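Local coordinates for F21M12.9 protein (Arabidopsis thaliana, PDB 3ADG) that binds double-stranded RNA and assists DICER-LIKE 1 in the accurate processing of primary microRNA transcripts in the nucleus, at residues I25-E28 / K33-F36. Sequence-based numbering, arbitrary orientation.
Sequences IVKE and KSLF
Glu28 and Leu35 form the last antiparallel pair at the loop end of a beta hairpin, where strand 22-28 of this first double-stranded RNA-binding domain turns back into strand 35-42. In the alpha-beta-beta-beta-alpha fold these are the first two strands of the three-stranded sheet, and the loop between them is the one that in relatives commonly reaches into the RNA minor groove. Two backbone bonds close the hydrogen-bonded pair. Glu28 N gives to Leu35 O at 2.9 Å. Leu35 N returns to Glu28 O at 2.8 Å. Further back, Lys27 faces Phe36 as a non-hydrogen-bonded pair, and there Phe36 CA comes to 3.2 Å from Val26 O in a CA-H...O contact.

The side chains of Lys27 and Phe36 leave the same face of the sheet and run side by side. With CG anti to the backbone N (chi1 -171°) and the chain extended beyond it, Lys27 sets CG over one face of the ring, a CH-pi contact 4.1 Å from the Phe36 ring centroid, while CD and CE pass on along the CE2-CZ rim. Ile25 comes in at the edge instead, its CG2 in the ring plane and 3.9 Å from Phe36 CD2. Ala59 of helix 56-71 also touches Phe36, tying the hairpin to that helix. Replacing Phe36 by alanine would probably leave Lys27 CG without the ring it packs against and open a gap beside Ile25 CG2. Farther along the lysine, nearer the loop, Ser34 turns its hydroxyl back to hydrogen-bond Pro30 O, while Lys27 CE packs 3.3 Å from Ser34 OG.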
# COMPACT_ATOMS: atom_id res chain seq x y z
N ILE A 25 -6.24 5.18 2.60
CA ILE A 25 -5.65 5.31 3.94
C ILE A 25 -6.79 5.26 4.97
O ILE A 25 -7.73 6.04 4.89
CB ILE A 25 -4.87 6.66 4.09
CG1 ILE A 25 -3.76 6.80 3.01
CG2 ILE A 25 -4.32 6.83 5.50
CD1 ILE A 25 -3.23 8.23 2.82
N VAL A 26 -6.70 4.33 5.92
CA VAL A 26 -7.63 4.25 7.04
C VAL A 26 -6.93 4.66 8.35
O VAL A 26 -5.83 4.20 8.69
CB VAL A 26 -8.29 2.83 7.17
CG1 VAL A 26 -9.07 2.69 8.50
CG2 VAL A 26 -9.23 2.60 5.99
N LYS A 27 -7.58 5.56 9.09
CA LYS A 27 -7.04 6.04 10.36
C LYS A 27 -8.02 5.75 11.51
O LYS A 27 -9.22 6.01 11.40
CB LYS A 27 -6.75 7.53 10.23
CG LYS A 27 -5.99 8.21 11.35
CD LYS A 27 -5.97 9.69 11.02
CE LYS A 27 -5.30 10.51 12.08
NZ LYS A 27 -5.54 11.91 11.74
N GLU A 28 -7.50 5.22 12.62
CA GLU A 28 -8.33 4.90 13.78
C GLU A 28 -7.63 5.23 15.10
O GLU A 28 -6.43 5.48 15.14
CB GLU A 28 -8.66 3.40 13.80
CG GLU A 28 -9.31 2.87 12.53
CD GLU A 28 -9.59 1.38 12.61
OE1 GLU A 28 -9.10 0.70 13.56
OE2 GLU A 28 -10.32 0.90 11.72
N LYS A 33 -2.79 9.38 18.96
CA LYS A 33 -2.16 8.06 18.91
C LYS A 33 -2.85 7.25 17.86
O LYS A 33 -3.33 6.15 18.14
CB LYS A 33 -2.25 7.32 20.24
CG LYS A 33 -1.75 8.08 21.43
CD LYS A 33 -0.25 8.14 21.42
CE LYS A 33 0.25 9.28 22.32
NZ LYS A 33 1.73 9.23 22.29
N SER A 34 -2.94 7.82 16.67
CA SER A 34 -3.71 7.18 15.61
C SER A 34 -2.95 5.99 15.06
O SER A 34 -1.72 5.93 15.15
CB SER A 34 -4.09 8.17 14.51
OG SER A 34 -5.02 9.13 15.01
N LEU A 35 -3.71 5.06 14.49
CA LEU A 35 -3.15 3.86 13.84
C LEU A 35 -3.65 3.87 12.40
O LEU A 35 -4.78 4.29 12.15
CB LEU A 35 -3.57 2.60 14.60
CG LEU A 35 -2.92 2.45 15.98
CD1 LEU A 35 -3.48 1.17 16.66
CD2 LEU A 35 -1.37 2.45 15.93
N PHE A 36 -2.80 3.40 11.49
CA PHE A 36 -3.01 3.51 10.06
C PHE A 36 -2.90 2.14 9.43
O PHE A 36 -2.05 1.33 9.80
CB PHE A 36 -1.95 4.45 9.44
CG PHE A 36 -2.07 5.89 9.87
CD1 PHE A 36 -1.53 6.33 11.09
CD2 PHE A 36 -2.72 6.83 9.06
CE1 PHE A 36 -1.63 7.68 11.48
CE2 PHE A 36 -2.83 8.17 9.46
CZ PHE A 36 -2.30 8.59 10.65